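Local coordinates for protein aminotransferase, class III (Thermomicrobium roseum, PDB 6IO1) that acts as a thermostable, (S)-enantioselective omega-transaminase that uses pyridoxal phosphate, held in this crystal as pyridoxamine phosphate, at residues R103-F108 / D113-T118; R133-L138 / S304-E309. All blocks are in the same frame, centred on the assembly; numbering follows the deposited sequence.

Interaction 1 (R103-F108 / D113-T118); sequences RLAELF and DHFQFT
Phe115 lays one face of its ring under CB of Leu104. That carbon sits 3.7 Å from the ring centroid and 19° off the ring normal, a CH-pi contact displaced toward the ring's rim. The far end of the same ring reaches the helix backbone, with Phe115 CZ 3.4 Å from Leu104 C. Ala105 CB lies in the ring plane, 3.8 Å from Phe115 CE1. Phe108 closes another part of the rim, where its CD2 comes to 3.5 Å from Phe115 CE2. The two rings meet obliquely, with planes at 33°. The branched end of Leu104 goes to the ring of Phe117: CD1 meets its edge, 3.6 Å from CE1. A chi1 of -69° sends this branch there, while the helix backbone sets CB over Phe115. Asp113 OD1 comes to 3.2 Å from Ala105 O, but these are two acceptors and form no bond. The contact is buried and mainly apolar. Asp113 O accepts a hydrogen bond from His18 ND1 of the second subunit, and the Phe115 backbone also bonds to that subunit. The last turn of helix 95-107 thus packs on strand 112-118, outermost within this chain, and Phe287 of strand 284-287 adds to the core.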
ATOM      1  N   ARG B 103      -1.850  21.604   5.936  1.00 13.76           N
ATOM      2  CA  ARG B 103      -2.492  21.446   7.235  1.00 14.70           C
ATOM      3  C   ARG B 103      -1.680  20.534   8.144  1.00 16.29           C
ATOM      4  O   ARG B 103      -1.544  20.803   9.342  1.00 15.45           O
ATOM      5  CB  ARG B 103      -3.905  20.901   7.050  1.00 16.15           C
ATOM      6  CG  ARG B 103      -4.779  21.011   8.277  1.00 20.32           C
ATOM      7  CD  ARG B 103      -6.229  20.803   7.905  1.00 22.04           C
ATOM      8  NE  ARG B 103      -7.129  21.105   9.011  1.00 24.89           N
ATOM      9  CZ  ARG B 103      -8.432  20.853   8.994  1.00 25.28           C
ATOM     10  NH1 ARG B 103      -8.981  20.273   7.935  1.00 24.12           N
ATOM     11  NH2 ARG B 103      -9.184  21.161  10.041  1.00 27.14           N
ATOM     12  N   LEU B 104      -1.144  19.441   7.595  1.00 14.29           N
ATOM     13  CA  LEU B 104      -0.291  18.558   8.381  1.00 14.77           C
ATOM     14  C   LEU B 104       1.000  19.250   8.791  1.00 15.47           C
ATOM     15  O   LEU B 104       1.519  18.990   9.882  1.00 15.06           O
ATOM     16  CB  LEU B 104       0.014  17.284   7.594  1.00 14.42           C
ATOM     17  CG  LEU B 104      -1.164  16.332   7.377  1.00 12.83           C
ATOM     18  CD1 LEU B 104      -0.711  15.089   6.632  1.00 13.81           C
ATOM     19  CD2 LEU B 104      -1.814  15.966   8.702  1.00 15.41           C
ATOM     20  N   ALA B 105       1.537  20.121   7.932  1.00 15.22           N
ATOM     21  CA  ALA B 105       2.696  20.915   8.328  1.00 15.29           C
ATOM     22  C   ALA B 105       2.371  21.771   9.544  1.00 15.91           C
ATOM     23  O   ALA B 105       3.208  21.942  10.437  1.00 15.96           O
ATOM     24  CB  ALA B 105       3.165  21.786   7.165  1.00 15.29           C
ATOM     25  N   GLU B 106       1.156  22.318   9.592  1.00 17.41           N
ATOM     26  CA  GLU B 106       0.750  23.073  10.777  1.00 16.45           C
ATOM     27  C   GLU B 106       0.591  22.159  11.991  1.00 17.50           C
ATOM     28  O   GLU B 106       1.082  22.470  13.084  1.00 18.25           O
ATOM     29  CB  GLU B 106      -0.549  23.836  10.514  1.00 18.05           C
ATOM     30  CG  GLU B 106      -1.113  24.503  11.764  1.00 19.58           C
ATOM     31  CD  GLU B 106      -2.230  25.481  11.461  1.00 24.29           C
ATOM     32  OE1 GLU B 106      -3.161  25.597  12.286  1.00 28.02           O
ATOM     33  OE2 GLU B 106      -2.178  26.135  10.400  1.00 27.92           O
ATOM     34  N   LEU B 107      -0.094  21.026  11.818  1.00 15.81           N
ATOM     35  CA  LEU B 107      -0.450  20.180  12.955  1.00 17.70           C
ATOM     36  C   LEU B 107       0.761  19.464  13.544  1.00 15.80           C
ATOM     37  O   LEU B 107       0.864  19.320  14.769  1.00 17.71           O
ATOM     38  CB  LEU B 107      -1.523  19.173  12.540  1.00 17.37           C
ATOM     39  CG  LEU B 107      -2.892  19.789  12.251  1.00 17.04           C
ATOM     40  CD1 LEU B 107      -3.883  18.731  11.792  1.00 18.09           C
ATOM     41  CD2 LEU B 107      -3.417  20.523  13.477  1.00 21.93           C
ATOM     42  N   PHE B 108       1.679  19.002  12.705  1.00 14.85           N
ATOM     43  CA  PHE B 108       2.857  18.314  13.224  1.00 14.64           C
ATOM     44  C   PHE B 108       3.849  19.337  13.771  1.00 14.58           C
ATOM     45  O   PHE B 108       4.232  20.263  13.051  1.00 15.05           O
ATOM     46  CB  PHE B 108       3.516  17.464  12.140  1.00 15.63           C
ATOM     47  CG  PHE B 108       2.904  16.098  11.983  1.00 14.33           C
ATOM     48  CD1 PHE B 108       3.091  15.124  12.950  1.00 18.04           C
ATOM     49  CD2 PHE B 108       2.149  15.785  10.864  1.00 15.72           C
ATOM     50  CE1 PHE B 108       2.533  13.865  12.807  1.00 17.19           C
ATOM     51  CE2 PHE B 108       1.589  14.529  10.714  1.00 15.83           C
ATOM     52  CZ  PHE B 108       1.782  13.569  11.687  1.00 15.91           C
ATOM     53  N   ASP B 113       7.520  19.542   8.084  1.00 14.72           N
ATOM     54  CA  ASP B 113       6.708  20.327   7.172  1.00 16.54           C
ATOM     55  C   ASP B 113       6.627  19.781   5.755  1.00 16.20           C
ATOM     56  O   ASP B 113       5.960  20.406   4.923  1.00 16.22           O
ATOM     57  CB  ASP B 113       7.229  21.771   7.111  1.00 16.64           C
ATOM     58  CG  ASP B 113       6.947  22.552   8.380  1.00 16.82           C
ATOM     59  OD1 ASP B 113       6.093  22.113   9.177  1.00 17.63           O
ATOM     60  OD2 ASP B 113       7.579  23.612   8.579  1.00 18.47           O
ATOM     61  N   HIS B 114       7.262  18.653   5.431  1.00 15.84           N
ATOM     62  CA  HIS B 114       7.211  18.164   4.058  1.00 15.99           C
ATOM     63  C   HIS B 114       6.650  16.751   4.033  1.00 14.53           C
ATOM     64  O   HIS B 114       7.107  15.888   4.780  1.00 15.19           O
ATOM     65  CB  HIS B 114       8.597  18.240   3.424  1.00 17.04           C
ATOM     66  CG  HIS B 114       9.210  19.604   3.515  1.00 18.69           C
ATOM     67  ND1 HIS B 114       9.238  20.481   2.452  1.00 20.03           N
ATOM     68  CD2 HIS B 114       9.799  20.249   4.549  1.00 20.02           C
ATOM     69  CE1 HIS B 114       9.829  21.603   2.824  1.00 21.97           C
ATOM     70  NE2 HIS B 114      10.179  21.488   4.092  1.00 21.57           N
ATOM     71  N   PHE B 115       5.664  16.505   3.173  1.00 15.50           N
ATOM     72  CA  PHE B 115       4.906  15.264   3.255  1.00 14.99           C
ATOM     73  C   PHE B 115       4.790  14.579   1.903  1.00 13.41           C
ATOM     74  O   PHE B 115       4.616  15.232   0.869  1.00 12.86           O
ATOM     75  CB  PHE B 115       3.504  15.526   3.821  1.00 13.57           C
ATOM     76  CG  PHE B 115       3.513  16.119   5.198  1.00 15.91           C
ATOM     77  CD1 PHE B 115       3.603  17.490   5.376  1.00 15.42           C
ATOM     78  CD2 PHE B 115       3.442  15.308   6.315  1.00 15.47           C
ATOM     79  CE1 PHE B 115       3.621  18.035   6.643  1.00 14.81           C
ATOM     80  CE2 PHE B 115       3.458  15.847   7.586  1.00 14.81           C
ATOM     81  CZ  PHE B 115       3.547  17.215   7.749  1.00 15.26           C
ATOM     82  N   GLN B 116       4.894  13.250   1.929  1.00 14.61           N
ATOM     83  CA  GLN B 116       4.562  12.400   0.792  1.00 13.03           C
ATOM     84  C   GLN B 116       3.548  11.366   1.251  1.00 12.99           C
ATOM     85  O   GLN B 116       3.780  10.665   2.240  1.00 14.29           O
ATOM     86  CB  GLN B 116       5.790  11.700   0.207  1.00 13.09           C
ATOM     87  CG  GLN B 116       5.468  10.911  -1.059  1.00 16.10           C
ATOM     88  CD  GLN B 116       6.665  10.173  -1.619  1.00 15.74           C
ATOM     89  OE1 GLN B 116       6.769   8.952  -1.497  1.00 17.39           O
ATOM     90  NE2 GLN B 116       7.576  10.908  -2.244  1.00 16.86           N
ATOM     91  N   PHE B 117       2.437  11.265   0.536  1.00 12.69           N
ATOM     92  CA  PHE B 117       1.345  10.413   0.974  1.00 13.35           C
ATOM     93  C   PHE B 117       1.449   9.009   0.386  1.00 13.49           C
ATOM     94  O   PHE B 117       2.154   8.761  -0.595  1.00 13.38           O
ATOM     95  CB  PHE B 117       0.008  11.058   0.617  1.00 12.47           C
ATOM     96  CG  PHE B 117      -0.209  12.381   1.291  1.00 15.02           C
ATOM     97  CD1 PHE B 117      -0.459  12.443   2.651  1.00 13.69           C
ATOM     98  CD2 PHE B 117      -0.131  13.563   0.573  1.00 14.29           C
ATOM     99  CE1 PHE B 117      -0.644  13.657   3.282  1.00 12.94           C
ATOM    100  CE2 PHE B 117      -0.317  14.781   1.200  1.00 14.68           C
ATOM    101  CZ  PHE B 117      -0.574  14.829   2.556  1.00 12.24           C
ATOM    102  N   THR B 118       0.751   8.081   1.036  1.00 15.16           N
ATOM    103  CA  THR B 118       0.720   6.663   0.703  1.00 14.07           C
ATOM    104  C   THR B 118      -0.702   6.171   0.958  1.00 14.40           C
ATOM    105  O   THR B 118      -1.616   6.962   1.211  1.00 14.04           O
ATOM    106  CB  THR B 118       1.735   5.856   1.529  1.00 13.49           C
ATOM    107  OG1 THR B 118       1.360   5.887   2.912  1.00 16.25           O
ATOM    108  CG2 THR B 118       3.152   6.400   1.372  1.00 14.90           C
TER

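Interaction 2 (R133-L138 / S304-E309); sequences RYYWWL and SDEIAE
Tyr135 makes both kinds of contact here, one polar and one apolar. The polar one is a hydrogen bond from Tyr135 OH to Glu306 OE2, 2.9 Å long. OE2 lies near the plane of the phenol ring and accepts through its anti lone pair, the one facing away from the other carboxylate oxygen. The ring and carboxylate planes are nearly perpendicular, at 84°. Glu306 reaches the hydroxyl because its chain bends at CB-CG (chi2 74°). The apolar contact uses a face of the same ring. Ile307 CG1 stands over it, 4.2 Å from the centroid and 26° off the normal. Its nearest ring carbons are on one side, with CG1 3.9 Å from Tyr135 CD1. The helix backbone also comes close, with Ile307 CA 3.8 Å from Tyr135 CE1. Within 304-309, Ser304 is the N-cap, and its OG accepts a weak bond from Ile307 N. Thr310 and Leu256 add further packing around Tyr135. Glu306 OE2 accepts the phenol hydrogen bond and pairs with Lys139 NZ, just past helix 121-138, which probably favours the charged form of Glu306. This polar link lies at solvent-exposed Glu306, beside the buried Tyr135-Ile307 packing.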
ATOM      1  N   ARG B 133      17.697   6.298   4.002  1.00 16.71           N
ATOM      2  CA  ARG B 133      18.864   5.777   3.296  1.00 16.78           C
ATOM      3  C   ARG B 133      19.262   6.686   2.136  1.00 17.77           C
ATOM      4  O   ARG B 133      20.451   6.952   1.925  1.00 19.08           O
ATOM      5  CB  ARG B 133      18.592   4.350   2.820  1.00 18.91           C
ATOM      6  CG  ARG B 133      18.511   3.357   3.972  1.00 18.32           C
ATOM      7  CD  ARG B 133      17.998   1.996   3.539  1.00 19.59           C
ATOM      8  NE  ARG B 133      18.337   0.970   4.521  1.00 19.68           N
ATOM      9  CZ  ARG B 133      17.841  -0.263   4.523  1.00 19.43           C
ATOM     10  NH1 ARG B 133      16.965  -0.630   3.599  1.00 24.20           N
ATOM     11  NH2 ARG B 133      18.212  -1.126   5.459  1.00 22.09           N
ATOM     12  N   TYR B 134      18.279   7.181   1.380  1.00 18.29           N
ATOM     13  CA  TYR B 134      18.549   8.095   0.274  1.00 19.87           C
ATOM     14  C   TYR B 134      19.132   9.412   0.770  1.00 20.19           C
ATOM     15  O   TYR B 134      19.976  10.017   0.101  1.00 20.99           O
ATOM     16  CB  TYR B 134      17.256   8.330  -0.508  1.00 18.21           C
ATOM     17  CG  TYR B 134      17.381   9.228  -1.714  1.00 18.84           C
ATOM     18  CD1 TYR B 134      18.300   8.958  -2.720  1.00 20.30           C
ATOM     19  CD2 TYR B 134      16.563  10.340  -1.857  1.00 18.53           C
ATOM     20  CE1 TYR B 134      18.405   9.777  -3.828  1.00 21.91           C
ATOM     21  CE2 TYR B 134      16.659  11.163  -2.959  1.00 19.05           C
ATOM     22  CZ  TYR B 134      17.581  10.878  -3.942  1.00 19.79           C
ATOM     23  OH  TYR B 134      17.679  11.700  -5.041  1.00 20.90           O
ATOM     24  N   TYR B 135      18.676   9.881   1.932  1.00 17.31           N
ATOM     25  CA  TYR B 135      19.210  11.101   2.524  1.00 17.44           C
ATOM     26  C   TYR B 135      20.687  10.942   2.835  1.00 18.33           C
ATOM     27  O   TYR B 135      21.504  11.808   2.495  1.00 19.51           O
ATOM     28  CB  TYR B 135      18.415  11.446   3.787  1.00 17.32           C
ATOM     29  CG  TYR B 135      19.052  12.473   4.703  1.00 18.35           C
ATOM     30  CD1 TYR B 135      18.796  13.827   4.540  1.00 18.84           C
ATOM     31  CD2 TYR B 135      19.885  12.085   5.747  1.00 19.53           C
ATOM     32  CE1 TYR B 135      19.364  14.769   5.379  1.00 20.78           C
ATOM     33  CE2 TYR B 135      20.460  13.020   6.589  1.00 21.77           C
ATOM     34  CZ  TYR B 135      20.195  14.359   6.401  1.00 21.37           C
ATOM     35  OH  TYR B 135      20.763  15.293   7.237  1.00 24.70           O
ATOM     36  N   TRP B 136      21.053   9.837   3.487  1.00 18.62           N
ATOM     37  CA  TRP B 136      22.469   9.606   3.763  1.00 19.14           C
ATOM     38  C   TRP B 136      23.264   9.401   2.476  1.00 19.59           C
ATOM     39  O   TRP B 136      24.428   9.808   2.387  1.00 20.95           O
ATOM     40  CB  TRP B 136      22.641   8.428   4.716  1.00 19.37           C
ATOM     41  CG  TRP B 136      22.229   8.772   6.113  1.00 19.66           C
ATOM     42  CD1 TRP B 136      21.257   8.167   6.851  1.00 19.86           C
ATOM     43  CD2 TRP B 136      22.761   9.822   6.936  1.00 20.46           C
ATOM     44  NE1 TRP B 136      21.156   8.763   8.084  1.00 20.01           N
ATOM     45  CE2 TRP B 136      22.067   9.783   8.161  1.00 19.13           C
ATOM     46  CE3 TRP B 136      23.759  10.787   6.757  1.00 21.12           C
ATOM     47  CZ2 TRP B 136      22.338  10.669   9.202  1.00 20.63           C
ATOM     48  CZ3 TRP B 136      24.025  11.667   7.792  1.00 22.73           C
ATOM     49  CH2 TRP B 136      23.318  11.602   8.998  1.00 19.28           C
ATOM     50  N   TRP B 137      22.653   8.770   1.469  1.00 18.75           N
ATOM     51  CA  TRP B 137      23.319   8.600   0.179  1.00 20.34           C
ATOM     52  C   TRP B 137      23.629   9.947  -0.466  1.00 20.08           C
ATOM     53  O   TRP B 137      24.722  10.149  -1.008  1.00 21.61           O
ATOM     54  CB  TRP B 137      22.448   7.745  -0.742  1.00 22.53           C
ATOM     55  CG  TRP B 137      23.074   7.395  -2.064  1.00 24.38           C
ATOM     56  CD1 TRP B 137      23.992   6.413  -2.301  1.00 26.44           C
ATOM     57  CD2 TRP B 137      22.807   8.009  -3.331  1.00 23.86           C
ATOM     58  NE1 TRP B 137      24.322   6.386  -3.636  1.00 25.05           N
ATOM     59  CE2 TRP B 137      23.608   7.356  -4.289  1.00 26.95           C
ATOM     60  CE3 TRP B 137      21.974   9.052  -3.747  1.00 24.64           C
ATOM     61  CZ2 TRP B 137      23.600   7.710  -5.637  1.00 30.03           C
ATOM     62  CZ3 TRP B 137      21.967   9.402  -5.087  1.00 27.29           C
ATOM     63  CH2 TRP B 137      22.774   8.734  -6.015  1.00 31.46           C
ATOM     64  N   LEU B 138      22.673  10.878  -0.421  1.00 20.79           N
ATOM     65  CA  LEU B 138      22.894  12.210  -0.974  1.00 21.93           C
ATOM     66  C   LEU B 138      23.968  12.967  -0.204  1.00 21.03           C
ATOM     67  O   LEU B 138      24.634  13.844  -0.766  1.00 24.57           O
ATOM     68  CB  LEU B 138      21.587  13.000  -0.972  1.00 20.42           C
ATOM     69  CG  LEU B 138      20.539  12.602  -2.014  1.00 18.88           C
ATOM     70  CD1 LEU B 138      19.232  13.329  -1.754  1.00 18.70           C
ATOM     71  CD2 LEU B 138      21.041  12.887  -3.420  1.00 22.34           C
ATOM     72  N   SER B 304      11.397  16.539   8.102  1.00 16.58           N
ATOM     73  CA  SER B 304      11.893  17.824   8.551  1.00 17.98           C
ATOM     74  C   SER B 304      12.395  18.647   7.372  1.00 16.80           C
ATOM     75  O   SER B 304      12.637  18.137   6.274  1.00 15.14           O
ATOM     76  CB  SER B 304      13.021  17.631   9.565  1.00 16.68           C
ATOM     77  OG  SER B 304      14.167  17.068   8.946  1.00 17.01           O
ATOM     78  N   ASP B 305      12.547  19.948   7.620  1.00 17.46           N
ATOM     79  CA  ASP B 305      13.016  20.851   6.578  1.00 20.63           C
ATOM     80  C   ASP B 305      14.420  20.491   6.106  1.00 18.70           C
ATOM     81  O   ASP B 305      14.739  20.675   4.927  1.00 21.17           O
ATOM     82  CB  ASP B 305      12.974  22.292   7.081  1.00 23.47           C
ATOM     83  CG  ASP B 305      12.986  23.296   5.955  1.00 28.22           C
ATOM     84  OD1 ASP B 305      11.995  23.351   5.199  1.00 28.19           O
ATOM     85  OD2 ASP B 305      13.990  24.026   5.821  1.00 34.72           O
ATOM     86  N   GLU B 306      15.271  19.993   7.004  1.00 19.03           N
ATOM     87  CA  GLU B 306      16.632  19.627   6.619  1.00 19.13           C
ATOM     88  C   GLU B 306      16.638  18.458   5.637  1.00 17.66           C
ATOM     89  O   GLU B 306      17.315  18.502   4.602  1.00 18.23           O
ATOM     90  CB  GLU B 306      17.448  19.292   7.869  1.00 20.89           C
ATOM     91  CG  GLU B 306      18.569  18.289   7.647  1.00 22.74           C
ATOM     92  CD  GLU B 306      19.749  18.884   6.907  1.00 28.36           C
ATOM     93  OE1 GLU B 306      19.840  20.126   6.826  1.00 32.28           O
ATOM     94  OE2 GLU B 306      20.589  18.105   6.412  1.00 30.04           O
ATOM     95  N   ILE B 307      15.881  17.402   5.948  1.00 18.37           N
ATOM     96  CA  ILE B 307      15.820  16.235   5.071  1.00 16.76           C
ATOM     97  C   ILE B 307      15.234  16.618   3.717  1.00 16.22           C
ATOM     98  O   ILE B 307      15.738  16.212   2.661  1.00 16.36           O
ATOM     99  CB  ILE B 307      15.014  15.105   5.738  1.00 16.96           C
ATOM    100  CG1 ILE B 307      15.793  14.526   6.920  1.00 15.71           C
ATOM    101  CG2 ILE B 307      14.672  14.017   4.730  1.00 16.02           C
ATOM    102  CD1 ILE B 307      15.041  13.462   7.681  1.00 15.36           C
ATOM    103  N   ALA B 308      14.151  17.397   3.732  1.00 17.16           N
ATOM    104  CA  ALA B 308      13.525  17.822   2.485  1.00 18.27           C
ATOM    105  C   ALA B 308      14.463  18.693   1.661  1.00 18.51           C
ATOM    106  O   ALA B 308      14.504  18.577   0.432  1.00 17.21           O
ATOM    107  CB  ALA B 308      12.227  18.567   2.779  1.00 17.70           C
ATOM    108  N   GLU B 309      15.203  19.591   2.315  1.00 18.08           N
ATOM    109  CA  GLU B 309      16.161  20.427   1.600  1.00 20.58           C
ATOM    110  C   GLU B 309      17.253  19.579   0.962  1.00 17.63           C
ATOM    111  O   GLU B 309      17.643  19.813  -0.189  1.00 17.20           O
ATOM    112  CB  GLU B 309      16.767  21.454   2.557  1.00 23.85           C
ATOM    113  CG  GLU B 309      17.641  22.499   1.891  1.00 25.60           C
ATOM    114  CD  GLU B 309      16.834  23.621   1.273  1.00 30.71           C
ATOM    115  OE1 GLU B 309      15.666  23.808   1.677  1.00 31.86           O
ATOM    116  OE2 GLU B 309      17.368  24.318   0.386  1.00 33.01           O
TER

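How the interactions relate
The two contacts follow one another along the chain and neither nest nor cross. Interaction 1 closes a short turn, in which helix 95-107 folds back onto strand 112-118. The chain then passes the cofactor-binding residues at the start of helix 121-138. Interaction 2 opens near the end of that helix and closes a far longer loop of 165 residues, which includes most strands of the large-domain sheet. It ends on helix 305-312, straight after strand 299-304. That strand pairs with 112-118, so the contacts are neighbours, with centres about 16 Å apart. His114 NE2 probably bonds to Asp305 OD1. Interactions 1 and 2 both also touch the second subunit.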